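Local coordinates for CoA binding domain protein (Escherichia coli, PDB 3QA9) that is of unknown function but belongs to the CoA binding domain family, with a Rossmann-like parallel sheet and helices packed around it, at residues I22-A27 against I37-L42. Residues are numbered along the deposited sequence; the frame is centred on the assembly and turned at random.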
loop_
_atom_site.group_PDB
_atom_site.type_symbol
_atom_site.label_atom_id
_atom_site.label_comp_id
_atom_site.label_asym_id
_atom_site.label_seq_id
_atom_site.Cartn_x
_atom_site.Cartn_y
_atom_site.Cartn_z
ATOM N N ILE A 22 -0.522 -4.640 5.917
ATOM C CA ILE A 22 -0.348 -3.433 5.105
ATOM C C ILE A 22 -0.168 -2.122 5.857
ATOM O O ILE A 22 -0.869 -1.852 6.826
ATOM C CB ILE A 22 -1.576 -3.192 4.185
ATOM C CG1 ILE A 22 -2.114 -4.516 3.643
ATOM C CG2 ILE A 22 -1.194 -2.245 3.052
ATOM C CD1 ILE A 22 -1.148 -5.266 2.764
ATOM N N ALA A 23 0.771 -1.306 5.393
ATOM C CA ALA A 23 0.979 0.030 5.948
ATOM C C ALA A 23 0.469 0.924 4.835
ATOM O O ALA A 23 1.031 0.963 3.754
ATOM C CB ALA A 23 2.440 0.296 6.213
ATOM N N LEU A 24 -0.625 1.621 5.093
ATOM C CA LEU A 24 -1.196 2.471 4.071
ATOM C C LEU A 24 -0.792 3.909 4.289
ATOM O O LEU A 24 -1.301 4.596 5.165
ATOM C CB LEU A 24 -2.712 2.304 4.074
ATOM C CG LEU A 24 -3.418 2.830 2.836
ATOM C CD1 LEU A 24 -4.518 1.891 2.438
ATOM C CD2 LEU A 24 -3.931 4.231 3.072
ATOM N N VAL A 25 0.162 4.349 3.487
ATOM C CA VAL A 25 0.676 5.695 3.580
ATOM C C VAL A 25 -0.165 6.738 2.876
ATOM O O VAL A 25 -0.459 6.610 1.707
ATOM C CB VAL A 25 2.094 5.725 3.037
ATOM C CG1 VAL A 25 2.591 7.144 2.979
ATOM C CG2 VAL A 25 2.975 4.870 3.903
ATOM N N GLY A 26 -0.537 7.787 3.601
ATOM C CA GLY A 26 -1.366 8.825 3.019
ATOM C C GLY A 26 -2.821 8.612 3.372
ATOM O O GLY A 26 -3.725 9.164 2.755
ATOM N N ALA A 27 -3.031 7.777 4.376
ATOM C CA ALA A 27 -4.366 7.467 4.845
ATOM C C ALA A 27 -5.077 8.746 5.183
ATOM O O ALA A 27 -4.470 9.705 5.635
ATOM C CB ALA A 27 -4.302 6.614 6.052
ATOM N N ILE A 37 -11.239 4.933 0.924
ATOM C CA ILE A 37 -11.998 3.859 0.292
ATOM C C ILE A 37 -11.195 2.561 0.208
ATOM O O ILE A 37 -11.685 1.491 0.579
ATOM C CB ILE A 37 -12.444 4.261 -1.123
ATOM C CG1 ILE A 37 -13.418 5.441 -1.044
ATOM C CG2 ILE A 37 -13.083 3.077 -1.820
ATOM C CD1 ILE A 37 -13.763 6.044 -2.409
ATOM N N VAL A 38 -9.962 2.660 -0.278
ATOM C CA VAL A 38 -9.104 1.487 -0.405
ATOM C C VAL A 38 -8.819 0.892 0.970
ATOM O O VAL A 38 -8.864 -0.322 1.152
ATOM C CB VAL A 38 -7.771 1.847 -1.100
ATOM C CG1 VAL A 38 -6.849 0.632 -1.147
ATOM C CG2 VAL A 38 -8.055 2.359 -2.515
ATOM N N MET A 39 -8.540 1.742 1.949
ATOM C CA MET A 39 -8.264 1.221 3.275
ATOM C C MET A 39 -9.457 0.457 3.842
ATOM O O MET A 39 -9.295 -0.631 4.398
ATOM C CB MET A 39 -7.871 2.342 4.233
ATOM C CG MET A 39 -7.460 1.810 5.596
ATOM S SD MET A 39 -6.744 3.059 6.658
ATOM C CE MET A 39 -7.101 2.334 8.273
ATOM N N LYS A 40 -10.654 1.015 3.702
ATOM C CA LYS A 40 -11.839 0.342 4.225
ATOM C C LYS A 40 -12.060 -0.972 3.482
ATOM O O LYS A 40 -12.376 -1.995 4.092
ATOM C CB LYS A 40 -13.075 1.237 4.098
ATOM C CG LYS A 40 -14.322 0.612 4.705
ATOM C CD LYS A 40 -15.500 1.563 4.713
ATOM C CE LYS A 40 -16.732 0.866 5.257
ATOM N NZ LYS A 40 -17.902 1.770 5.322
ATOM N N TYR A 41 -11.885 -0.950 2.164
ATOM C CA TYR A 41 -12.057 -2.160 1.370
ATOM C C TYR A 41 -11.119 -3.256 1.875
ATOM O O TYR A 41 -11.532 -4.395 2.071
ATOM C CB TYR A 41 -11.749 -1.887 -0.103
ATOM C CG TYR A 41 -11.817 -3.120 -0.975
ATOM C CD1 TYR A 41 -12.994 -3.467 -1.640
ATOM C CD2 TYR A 41 -10.703 -3.949 -1.131
ATOM C CE1 TYR A 41 -13.062 -4.606 -2.442
ATOM C CE2 TYR A 41 -10.760 -5.094 -1.928
ATOM C CZ TYR A 41 -11.941 -5.416 -2.581
ATOM O OH TYR A 41 -11.993 -6.539 -3.381
ATOM N N LEU A 42 -9.852 -2.911 2.076
ATOM C CA LEU A 42 -8.880 -3.888 2.552
ATOM C C LEU A 42 -9.266 -4.428 3.933
ATOM O O LEU A 42 -9.201 -5.640 4.173
ATOM C CB LEU A 42 -7.479 -3.265 2.582
ATOM C CG LEU A 42 -6.926 -2.900 1.197
ATOM C CD1 LEU A 42 -5.604 -2.167 1.332
ATOM C CD2 LEU A 42 -6.749 -4.170 0.374
#
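Leu42 N donates to Val38 O at 2.9 Å, a helical i to i+4 bond between two residues that both face Leu24. No hydrogen bond links segments 22-27 and 37-42. Apolar side chains make the contact, and Leu24 is at its centre. Its CG lies anti to the backbone N (chi1 -164°), which carries one methyl, CD1, forward to the helix. Leu24 CD1 sits 3.8 Å from Met39 CB. Leu24 CD1 also comes within 3.9 Å of Met39 CA, so it rests on the root of that side chain and the helix backbone. Leu24 CD1 lies 4.3 Å from Leu42 CD1 and, more loosely, 4.5 Å from Val38 CG1. Met39 runs the other way, toward the sheet. Its extended chain passes Leu24 and brings Met39 SD to 4.4 Å from Ala27 CB. Ala27 closes a type II turn that starts at Leu24. Gly26 takes the third position, with the positive phi of 98° that favours glycine there. Val49 of the neighbouring strand touches Leu24, Met39 and Leu42. Phe81 adds to the packing at Leu24 and Val38. The axes of strand 22-25 and helix 37-42 run nearly antiparallel, at 165°, as expected for the strand and helix of a beta-alpha-beta unit in a Rossmann-like fold. With every touching residue buried and no polar bond between the segments, dispersion and the exclusion of water probably hold this helix on the sheet.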